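Local structure of enterochelin esterase (Salmonella enterica subsp. enterica serovar Typhimurium, 3MGA) at residues A[34-39]-A[93-98]; A[178-183]-A[259-264]; A[209-214]-A[239-244]. The protein probably hydrolyses the ester bonds of ferric enterobactin, an iron-carrying siderophore, so that the bacterium can recover the iron. One frame throughout, in Å; residues are numbered along the deposited sequence.

Contact 1: A[34-39]-A[93-98]; sequences VTFWWR and GSYCFI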
loop_
_atom_site.group_PDB
_atom_site.type_symbol
_atom_site.label_atom_id
_atom_site.label_comp_id
_atom_site.label_asym_id
_atom_site.label_seq_id
_atom_site.Cartn_x
_atom_site.Cartn_y
_atom_site.Cartn_z
ATOM N N VAL A 34 13.586 11.008 -15.602
ATOM C CA VAL A 34 12.750 9.944 -16.148
ATOM C C VAL A 34 11.744 10.482 -17.168
ATOM O O VAL A 34 11.029 11.440 -16.892
ATOM C CB VAL A 34 12.001 9.212 -15.021
ATOM C CG1 VAL A 34 11.186 8.059 -15.584
ATOM C CG2 VAL A 34 12.992 8.703 -13.975
ATOM N N THR A 35 11.693 9.851 -18.341
ATOM C CA THR A 35 10.794 10.261 -19.409
ATOM C C THR A 35 9.710 9.225 -19.661
ATOM O O THR A 35 9.991 8.034 -19.799
ATOM C CB THR A 35 11.566 10.482 -20.732
ATOM O OG1 THR A 35 12.536 11.517 -20.549
ATOM C CG2 THR A 35 10.624 10.880 -21.853
ATOM N N PHE A 36 8.471 9.702 -19.734
ATOM C CA PHE A 36 7.311 8.866 -19.989
ATOM C C PHE A 36 6.844 9.077 -21.416
ATOM O O PHE A 36 6.933 10.187 -21.945
ATOM C CB PHE A 36 6.184 9.230 -19.027
ATOM C CG PHE A 36 6.475 8.885 -17.597
ATOM C CD1 PHE A 36 5.863 7.793 -16.995
ATOM C CD2 PHE A 36 7.367 9.633 -16.860
ATOM C CE1 PHE A 36 6.127 7.471 -15.669
ATOM C CE2 PHE A 36 7.643 9.312 -15.540
ATOM C CZ PHE A 36 7.020 8.229 -14.943
ATOM N N TRP A 37 6.358 8.008 -22.041
ATOM C CA TRP A 37 5.861 8.078 -23.405
ATOM C C TRP A 37 4.467 7.462 -23.515
ATOM O O TRP A 37 4.178 6.430 -22.907
ATOM C CB TRP A 37 6.773 7.316 -24.363
ATOM C CG TRP A 37 8.225 7.657 -24.296
ATOM C CD1 TRP A 37 9.195 6.956 -23.641
ATOM C CD2 TRP A 37 8.880 8.765 -24.918
ATOM N NE1 TRP A 37 10.415 7.561 -23.813
ATOM C CE2 TRP A 37 10.251 8.674 -24.594
ATOM C CE3 TRP A 37 8.443 9.830 -25.719
ATOM C CZ2 TRP A 37 11.191 9.609 -25.041
ATOM C CZ3 TRP A 37 9.379 10.758 -26.165
ATOM C CH2 TRP A 37 10.736 10.640 -25.823
ATOM N N TRP A 38 3.610 8.121 -24.287
ATOM C CA TRP A 38 2.265 7.637 -24.565
ATOM C C TRP A 38 2.021 7.887 -26.041
ATOM O O TRP A 38 2.238 8.996 -26.530
ATOM C CB TRP A 38 1.194 8.330 -23.712
ATOM C CG TRP A 38 -0.208 7.822 -24.007
ATOM C CD1 TRP A 38 -0.748 6.625 -23.618
ATOM C CD2 TRP A 38 -1.237 8.504 -24.744
ATOM N NE1 TRP A 38 -2.047 6.517 -24.077
ATOM C CE2 TRP A 38 -2.370 7.656 -24.768
ATOM C CE3 TRP A 38 -1.309 9.745 -25.390
ATOM C CZ2 TRP A 38 -3.557 8.013 -25.405
ATOM C CZ3 TRP A 38 -2.492 10.098 -26.028
ATOM C CH2 TRP A 38 -3.599 9.233 -26.031
ATOM N N ARG A 39 1.602 6.841 -26.745
ATOM C CA ARG A 39 1.325 6.916 -28.170
ATOM C C ARG A 39 -0.165 7.160 -28.368
ATOM O O ARG A 39 -0.993 6.347 -27.956
ATOM C CB ARG A 39 1.728 5.613 -28.861
ATOM C CG ARG A 39 1.572 5.639 -30.377
ATOM C CD ARG A 39 2.041 4.338 -31.006
ATOM N NE ARG A 39 2.114 4.427 -32.462
ATOM C CZ ARG A 39 2.483 3.429 -33.264
ATOM N NH1 ARG A 39 2.814 2.237 -32.766
ATOM N NH2 ARG A 39 2.522 3.621 -34.575
ATOM N N GLY A 93 7.171 3.296 -7.376
ATOM C CA GLY A 93 5.786 3.713 -7.283
ATOM C C GLY A 93 4.933 3.393 -8.486
ATOM O O GLY A 93 5.440 3.049 -9.546
ATOM N N SER A 94 3.625 3.514 -8.294
ATOM C CA SER A 94 2.643 3.250 -9.325
ATOM C C SER A 94 2.359 4.516 -10.092
ATOM O O SER A 94 2.587 5.628 -9.592
ATOM C CB SER A 94 1.325 2.797 -8.699
ATOM O OG SER A 94 1.505 1.682 -7.857
ATOM N N TYR A 95 1.855 4.353 -11.309
ATOM C CA TYR A 95 1.476 5.504 -12.115
ATOM C C TYR A 95 0.452 5.055 -13.140
ATOM O O TYR A 95 0.274 3.855 -13.374
ATOM C CB TYR A 95 2.686 6.150 -12.808
ATOM C CG TYR A 95 3.276 5.314 -13.922
ATOM C CD1 TYR A 95 4.175 4.293 -13.654
ATOM C CD2 TYR A 95 2.935 5.554 -15.247
ATOM C CE1 TYR A 95 4.711 3.521 -14.683
ATOM C CE2 TYR A 95 3.469 4.797 -16.275
ATOM C CZ TYR A 95 4.349 3.780 -15.992
ATOM O OH TYR A 95 4.873 3.029 -17.024
ATOM N N CYS A 96 -0.226 6.028 -13.733
ATOM C CA CYS A 96 -1.217 5.756 -14.753
ATOM C C CYS A 96 -1.364 7.028 -15.561
ATOM O O CYS A 96 -0.976 8.095 -15.092
ATOM C CB CYS A 96 -2.558 5.325 -14.123
ATOM S SG CYS A 96 -3.328 6.524 -12.982
ATOM N N PHE A 97 -1.860 6.920 -16.788
ATOM C CA PHE A 97 -2.070 8.112 -17.598
ATOM C C PHE A 97 -3.564 8.339 -17.733
ATOM O O PHE A 97 -4.352 7.407 -17.582
ATOM C CB PHE A 97 -1.449 7.999 -19.000
ATOM C CG PHE A 97 -0.027 7.510 -19.013
ATOM C CD1 PHE A 97 0.924 8.050 -18.157
ATOM C CD2 PHE A 97 0.382 6.573 -19.958
ATOM C CE1 PHE A 97 2.246 7.605 -18.190
ATOM C CE2 PHE A 97 1.700 6.137 -20.008
ATOM C CZ PHE A 97 2.633 6.655 -19.121
ATOM N N ILE A 98 -3.949 9.581 -18.017
ATOM C CA ILE A 98 -5.346 9.929 -18.200
ATOM C C ILE A 98 -5.497 10.761 -19.477
ATOM O O ILE A 98 -5.593 11.995 -19.422
ATOM C CB ILE A 98 -5.902 10.719 -17.010
ATOM C CG1 ILE A 98 -5.579 10.013 -15.691
ATOM C CG2 ILE A 98 -7.410 10.927 -17.175
ATOM C CD1 ILE A 98 -6.096 10.731 -14.480
#
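Phe36 and Phe97 meet across the gap between two beta-sheets, with Tyr95 and Trp38 completing a cluster of aromatic rings. The strand segments 34-39 and 93-98 belong to different sheets; their axes pass 9.7 Å apart at a crossing angle of -41°, a spacing that side chains rather than backbone bonds must fill. Phe36 can be followed outward. Its CB points at the opposite sheet, and with CG beside the backbone N (chi1 -68°) the ring is carried toward residues 95 and 97. CD1 is the first ring atom to touch, 3.8 Å from Phe97 CE1 and in the plane of the Phe97 ring, at its edge. One bond further, CE1 stands over the centre of the Tyr95 ring, with Tyr95 CD2 as its nearest atom at 3.7 Å. The two rings form a T-shaped pair, planes at 78°, in which Phe36 offers its edge and Tyr95 its face. On its other side Phe97 meets Trp38, where Phe97 CD2 lies 3.8 Å from Trp38 CD1 and the rings are set obliquely. Residues 36 and 38, like 95 and 97, alternate along their strands and so share an inward face, the usual pattern of a beta-sandwich, consistent with the E-set clan to which this N-terminal family belongs. Ile57 and Leu152 of neighbouring strands add to the same core. Phenylalanine suits the middle because it is wholly apolar, whereas the Tyr95 hydroxyl leaves the aromatic cluster to hydrogen-bond with Asp134. Between the two segments, therefore, cohesion comes from dispersion and the weak electrostatics of a ring edge on a ring face.

Contact 2: A[178-183]-A[259-264]; sequences WHSERL and WLAVQQ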
loop_
_atom_site.group_PDB
_atom_site.type_symbol
_atom_site.label_atom_id
_atom_site.label_comp_id
_atom_site.label_asym_id
_atom_site.label_seq_id
_atom_site.Cartn_x
_atom_site.Cartn_y
_atom_site.Cartn_z
ATOM N N TRP A 178 -17.350 -15.639 6.384
ATOM C CA TRP A 178 -17.501 -15.342 7.804
ATOM C C TRP A 178 -18.701 -14.432 8.083
ATOM O O TRP A 178 -18.686 -13.243 7.761
ATOM C CB TRP A 178 -16.193 -14.772 8.387
ATOM C CG TRP A 178 -16.373 -14.132 9.718
ATOM C CD1 TRP A 178 -17.077 -14.627 10.776
ATOM C CD2 TRP A 178 -15.786 -12.907 10.165
ATOM N NE1 TRP A 178 -17.008 -13.756 11.840
ATOM C CE2 TRP A 178 -16.217 -12.694 11.490
ATOM C CE3 TRP A 178 -14.954 -11.959 9.568
ATOM C CZ2 TRP A 178 -15.835 -11.581 12.227
ATOM C CZ3 TRP A 178 -14.579 -10.850 10.298
ATOM C CH2 TRP A 178 -15.021 -10.670 11.618
ATOM N N HIS A 179 -19.732 -15.025 8.685
ATOM C CA HIS A 179 -20.963 -14.332 9.054
ATOM C C HIS A 179 -20.814 -13.842 10.497
ATOM O O HIS A 179 -20.721 -14.645 11.428
ATOM C CB HIS A 179 -22.159 -15.281 8.960
ATOM C CG HIS A 179 -22.250 -16.018 7.657
ATOM N ND1 HIS A 179 -22.791 -15.459 6.520
ATOM C CD2 HIS A 179 -21.888 -17.280 7.321
ATOM C CE1 HIS A 179 -22.745 -16.340 5.535
ATOM N NE2 HIS A 179 -22.203 -17.452 5.996
ATOM N N SER A 180 -20.791 -12.524 10.676
ATOM C CA SER A 180 -20.605 -11.922 11.993
ATOM C C SER A 180 -21.908 -11.481 12.647
ATOM O O SER A 180 -22.674 -10.710 12.062
ATOM C CB SER A 180 -19.686 -10.718 11.859
ATOM O OG SER A 180 -19.542 -10.058 13.089
ATOM N N GLU A 181 -22.147 -11.966 13.864
ATOM C CA GLU A 181 -23.338 -11.613 14.624
ATOM C C GLU A 181 -23.092 -10.239 15.257
ATOM O O GLU A 181 -23.973 -9.381 15.275
ATOM C CB GLU A 181 -23.638 -12.677 15.695
ATOM C CG GLU A 181 -24.974 -12.484 16.388
ATOM C CD GLU A 181 -25.285 -13.539 17.451
ATOM O OE1 GLU A 181 -24.486 -14.484 17.642
ATOM O OE2 GLU A 181 -26.346 -13.411 18.098
ATOM N N ARG A 182 -21.881 -10.052 15.777
ATOM C CA ARG A 182 -21.443 -8.781 16.369
ATOM C C ARG A 182 -21.589 -7.631 15.359
ATOM O O ARG A 182 -22.174 -6.597 15.664
ATOM C CB ARG A 182 -19.976 -8.936 16.798
ATOM C CG ARG A 182 -19.171 -7.670 17.128
ATOM C CD ARG A 182 -19.455 -7.083 18.445
ATOM N NE ARG A 182 -19.197 -8.020 19.532
ATOM C CZ ARG A 182 -19.342 -7.717 20.819
ATOM N NH1 ARG A 182 -19.702 -6.491 21.180
ATOM N NH2 ARG A 182 -19.105 -8.634 21.746
ATOM N N LEU A 183 -21.064 -7.824 14.155
ATOM C CA LEU A 183 -21.117 -6.793 13.113
ATOM C C LEU A 183 -22.421 -6.768 12.332
ATOM O O LEU A 183 -22.834 -5.710 11.842
ATOM C CB LEU A 183 -19.952 -6.953 12.137
ATOM C CG LEU A 183 -18.590 -6.741 12.782
ATOM C CD1 LEU A 183 -17.471 -7.114 11.825
ATOM C CD2 LEU A 183 -18.460 -5.285 13.270
ATOM N N TRP A 259 -12.678 -5.828 16.034
ATOM C CA TRP A 259 -11.696 -6.683 16.706
ATOM C C TRP A 259 -12.289 -7.622 17.742
ATOM O O TRP A 259 -11.749 -8.708 17.953
ATOM C CB TRP A 259 -10.556 -5.851 17.279
ATOM C CG TRP A 259 -9.729 -5.293 16.190
ATOM C CD1 TRP A 259 -9.685 -4.002 15.763
ATOM C CD2 TRP A 259 -8.883 -6.039 15.311
ATOM N NE1 TRP A 259 -8.827 -3.888 14.702
ATOM C CE2 TRP A 259 -8.323 -5.126 14.402
ATOM C CE3 TRP A 259 -8.525 -7.388 15.225
ATOM C CZ2 TRP A 259 -7.415 -5.515 13.418
ATOM C CZ3 TRP A 259 -7.632 -7.776 14.251
ATOM C CH2 TRP A 259 -7.089 -6.840 13.353
ATOM N N LEU A 260 -13.381 -7.216 18.388
ATOM C CA LEU A 260 -14.061 -8.105 19.323
ATOM C C LEU A 260 -14.603 -9.275 18.511
ATOM O O LEU A 260 -14.410 -10.424 18.872
ATOM C CB LEU A 260 -15.208 -7.403 20.052
ATOM C CG LEU A 260 -14.862 -6.411 21.159
ATOM C CD1 LEU A 260 -16.094 -5.655 21.589
ATOM C CD2 LEU A 260 -14.202 -7.122 22.362
ATOM N N ALA A 261 -15.267 -8.958 17.400
ATOM C CA ALA A 261 -15.849 -9.957 16.515
ATOM C C ALA A 261 -14.814 -10.936 15.967
ATOM O O ALA A 261 -15.077 -12.138 15.891
ATOM C CB ALA A 261 -16.573 -9.262 15.353
ATOM N N VAL A 262 -13.651 -10.418 15.560
ATOM C CA VAL A 262 -12.574 -11.252 15.036
ATOM C C VAL A 262 -12.100 -12.285 16.066
ATOM O O VAL A 262 -11.842 -13.446 15.730
ATOM C CB VAL A 262 -11.374 -10.390 14.571
ATOM C CG1 VAL A 262 -10.100 -11.217 14.464
ATOM C CG2 VAL A 262 -11.701 -9.677 13.253
ATOM N N GLN A 263 -12.017 -11.877 17.325
ATOM C CA GLN A 263 -11.544 -12.776 18.378
ATOM C C GLN A 263 -12.585 -13.800 18.852
ATOM O O GLN A 263 -12.253 -14.972 19.056
ATOM C CB GLN A 263 -11.065 -11.958 19.571
ATOM C CG GLN A 263 -9.968 -10.985 19.219
ATOM C CD GLN A 263 -9.578 -10.115 20.380
ATOM O OE1 GLN A 263 -9.163 -10.610 21.428
ATOM N NE2 GLN A 263 -9.675 -8.802 20.192
ATOM N N GLN A 264 -13.830 -13.352 19.011
ATOM C CA GLN A 264 -14.925 -14.195 19.512
ATOM C C GLN A 264 -15.610 -15.079 18.463
ATOM O O GLN A 264 -16.132 -16.150 18.785
ATOM C CB GLN A 264 -15.995 -13.299 20.154
ATOM C CG GLN A 264 -15.508 -12.468 21.343
ATOM C CD GLN A 264 -16.537 -11.442 21.800
ATOM O OE1 GLN A 264 -17.403 -11.023 21.024
ATOM N NE2 GLN A 264 -16.429 -11.012 23.051
#
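Arg182 folds around the side of a helix instead of stretching away from it: its chain bends at both chi2 (77°) and chi3 (59°), which turns the guanidinium back over residues 260-264. The bend starts above Ala261, where Arg182 CG lies 3.5 Å from Ala261 CB; a methyl group this small lets the arginine chain sit close to the helix. Leu260 CD1 then lies over one face of the guanidinium, 3.7 Å from Arg182 NH1, while Gln264, one turn further along the helix, receives the polar tip. Arg182 NH2 donates to Gln264 OE1 at 3.0 Å, in the carbonyl plane and on a lone pair, with an N-H...O angle of 154°. A neutral amide suits this solvent-exposed edge of the contact, since its carbonyl oxygen accepts the N-H of the guanidinium without bringing a charge of its own.

Deeper in, the far end of the Trp178 indole meets the helix at Ala261 and Val262. Its CZ2 is 3.8 Å from Ala261 O, and Ala261 CB lies at its edge, in the ring plane, while Trp178 CH2 touches Val262 CG2. Ser180 OG accepts from the backbone N of Leu183 at 2.9 Å, an ST motif that shapes the turn leaving the strand, and also bonds Glu265 of the same helix. Strand 174-180 is an edge strand of the mixed sheet, and helix 256-273 packs against it, the helix-on-sheet layering expected of an alpha/beta-hydrolase fold.

Contact 3: A[209-214]-A[239-244]; sequences DGQFWA and LIDAID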
loop_
_atom_site.group_PDB
_atom_site.type_symbol
_atom_site.label_atom_id
_atom_site.label_comp_id
_atom_site.label_asym_id
_atom_site.label_seq_id
_atom_site.Cartn_x
_atom_site.Cartn_y
_atom_site.Cartn_z
ATOM N N ASP A 209 -7.546 -5.655 4.534
ATOM C CA ASP A 209 -7.648 -5.425 3.093
ATOM C C ASP A 209 -7.262 -6.717 2.366
ATOM O O ASP A 209 -6.539 -6.711 1.367
ATOM C CB ASP A 209 -6.812 -4.223 2.659
ATOM C CG ASP A 209 -7.439 -2.896 3.082
ATOM O OD1 ASP A 209 -8.660 -2.724 2.881
ATOM O OD2 ASP A 209 -6.721 -2.012 3.588
ATOM N N GLY A 210 -7.769 -7.828 2.888
ATOM C CA GLY A 210 -7.496 -9.153 2.339
ATOM C C GLY A 210 -7.871 -9.332 0.882
ATOM O O GLY A 210 -7.212 -10.075 0.152
ATOM N N GLN A 211 -8.940 -8.660 0.459
ATOM C CA GLN A 211 -9.399 -8.745 -0.919
ATOM C C GLN A 211 -8.280 -8.336 -1.894
ATOM O O GLN A 211 -8.077 -8.983 -2.924
ATOM C CB GLN A 211 -10.680 -7.916 -1.134
ATOM C CG GLN A 211 -10.554 -6.381 -1.021
ATOM C CD GLN A 211 -10.126 -5.859 0.356
ATOM O OE1 GLN A 211 -10.238 -6.549 1.364
ATOM N NE2 GLN A 211 -9.642 -4.613 0.391
ATOM N N PHE A 212 -7.533 -7.297 -1.537
ATOM C CA PHE A 212 -6.450 -6.800 -2.373
ATOM C C PHE A 212 -5.282 -7.769 -2.411
ATOM O O PHE A 212 -4.783 -8.112 -3.486
ATOM C CB PHE A 212 -5.965 -5.450 -1.836
ATOM C CG PHE A 212 -4.980 -4.766 -2.729
ATOM C CD1 PHE A 212 -5.417 -3.910 -3.729
ATOM C CD2 PHE A 212 -3.622 -4.971 -2.572
ATOM C CE1 PHE A 212 -4.512 -3.283 -4.558
ATOM C CE2 PHE A 212 -2.714 -4.347 -3.384
ATOM C CZ PHE A 212 -3.150 -3.500 -4.378
ATOM N N TRP A 213 -4.849 -8.215 -1.232
ATOM C CA TRP A 213 -3.719 -9.141 -1.126
ATOM C C TRP A 213 -4.056 -10.555 -1.574
ATOM O O TRP A 213 -3.172 -11.403 -1.644
ATOM C CB TRP A 213 -3.136 -9.152 0.293
ATOM C CG TRP A 213 -2.712 -7.794 0.738
ATOM C CD1 TRP A 213 -3.279 -7.039 1.724
ATOM C CD2 TRP A 213 -1.680 -6.996 0.164
ATOM N NE1 TRP A 213 -2.634 -5.835 1.827
ATOM C CE2 TRP A 213 -1.652 -5.779 0.873
ATOM C CE3 TRP A 213 -0.769 -7.192 -0.881
ATOM C CZ2 TRP A 213 -0.736 -4.760 0.577
ATOM C CZ3 TRP A 213 0.134 -6.200 -1.167
ATOM C CH2 TRP A 213 0.147 -4.989 -0.443
ATOM N N ALA A 214 -5.325 -10.812 -1.863
ATOM C CA ALA A 214 -5.747 -12.124 -2.359
ATOM C C ALA A 214 -6.081 -12.086 -3.855
ATOM O O ALA A 214 -5.977 -13.103 -4.525
ATOM C CB ALA A 214 -6.946 -12.645 -1.562
ATOM N N LEU A 239 -6.486 -13.535 5.559
ATOM C CA LEU A 239 -6.781 -12.289 4.857
ATOM C C LEU A 239 -8.245 -11.971 5.023
ATOM O O LEU A 239 -9.096 -12.790 4.671
ATOM C CB LEU A 239 -6.411 -12.373 3.382
ATOM C CG LEU A 239 -4.924 -12.269 3.029
ATOM C CD1 LEU A 239 -4.068 -13.264 3.781
ATOM C CD2 LEU A 239 -4.780 -12.457 1.522
ATOM N N ILE A 240 -8.544 -10.787 5.562
ATOM C CA ILE A 240 -9.933 -10.402 5.791
ATOM C C ILE A 240 -10.415 -9.356 4.789
ATOM O O ILE A 240 -9.780 -8.330 4.591
ATOM C CB ILE A 240 -10.152 -9.871 7.215
ATOM C CG1 ILE A 240 -9.571 -10.836 8.254
ATOM C CG2 ILE A 240 -11.642 -9.655 7.467
ATOM C CD1 ILE A 240 -9.734 -10.343 9.675
ATOM N N ASP A 241 -11.556 -9.633 4.173
ATOM C CA ASP A 241 -12.160 -8.735 3.192
ATOM C C ASP A 241 -12.740 -7.542 3.927
ATOM O O ASP A 241 -13.487 -7.717 4.900
ATOM C CB ASP A 241 -13.280 -9.482 2.459
ATOM C CG ASP A 241 -13.853 -8.715 1.291
ATOM O OD1 ASP A 241 -13.453 -7.568 1.037
ATOM O OD2 ASP A 241 -14.724 -9.282 0.606
ATOM N N ALA A 242 -12.382 -6.340 3.482
ATOM C CA ALA A 242 -12.904 -5.105 4.070
ATOM C C ALA A 242 -14.314 -4.822 3.538
ATOM O O ALA A 242 -14.989 -3.904 4.015
ATOM C CB ALA A 242 -11.978 -3.921 3.762
ATOM N N ILE A 243 -14.724 -5.598 2.531
ATOM C CA ILE A 243 -16.048 -5.512 1.898
ATOM C C ILE A 243 -16.161 -4.368 0.896
ATOM O O ILE A 243 -16.247 -4.592 -0.308
ATOM C CB ILE A 243 -17.214 -5.403 2.933
ATOM C CG1 ILE A 243 -17.174 -6.566 3.924
ATOM C CG2 ILE A 243 -18.551 -5.374 2.216
ATOM C CD1 ILE A 243 -18.326 -6.564 4.904
ATOM N N ASP A 244 -16.175 -3.145 1.396
ATOM C CA ASP A 244 -16.299 -1.973 0.538
ATOM C C ASP A 244 -15.882 -0.740 1.324
ATOM O O ASP A 244 -15.594 -0.835 2.512
ATOM C CB ASP A 244 -17.734 -1.849 -0.008
ATOM C CG ASP A 244 -18.785 -1.826 1.093
ATOM O OD1 ASP A 244 -18.413 -1.620 2.268
ATOM O OD2 ASP A 244 -19.984 -2.006 0.784
HETATM O O HOH W 1 -9.830 -5.974 6.087
#
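In the alpha/beta-hydrolase core, strand 236-240 runs into a turn that grips the N-terminus of helix 210-216, near the putative nucleophile elbow. Gly210 N donates to Ile240 O at 2.7 Å, and a water joins Asp209 N to the same oxygen. Having no side chain, Gly210 can make this bond while its CA comes within 3.6 Å of Leu239 CB. Leu239 CD2 extends the packing to Ala214 CB, 3.8 Å away, and to Trp213 CB.

Gln211 carries the side-chain part of the polar contact. Its CG lies between the backbone N and carbonyl carbon (chi1 67°), and a further bend at chi2 turns the amide to the turn. There Gln211 OE1 accepts from Ala242 N at 3.0 Å, nearly straight at 167° but from above the carbonyl plane, while Gln211 NE2 gives a 3.3 Å bond to Asp209 OD1. Asp241 OD1 accepts from Ile243 N in an Asx turn.

One donor and one acceptor thus match the two ends of the Gln211 amide, consistent with this orientation. Salt bridges to Arg248 and Arg188 satisfy the buried carboxylates of Asp209 and Asp241, and the one to Arg188 probably helps keep Asp241 ionised.

How the contacts relate
Contacts 2 and 3 share the putative esterase region and touch directly: Ile240 of contact 3 packs against side chains of contact 2, its CD1 4.1 Å from Val262 CG2 and its CG2 4.3 Å from Trp178 CZ3. Their centres are 16 Å apart. Both reach the same mixed sheet, contact 2 at an edge strand and contact 3 further in, near the putative nucleophile elbow around Ser289. Contact 1 stands apart in the N-terminal region, its centre 43 Å from that of contact 2 and on the opposite side of the chain's centre. Contact 3 is its nearer neighbour, with nearest atoms about 8 Å apart. The side chains of Tyr95 in contact 1 and Trp213 in contact 3 each lie about 10 Å from a bound PEG.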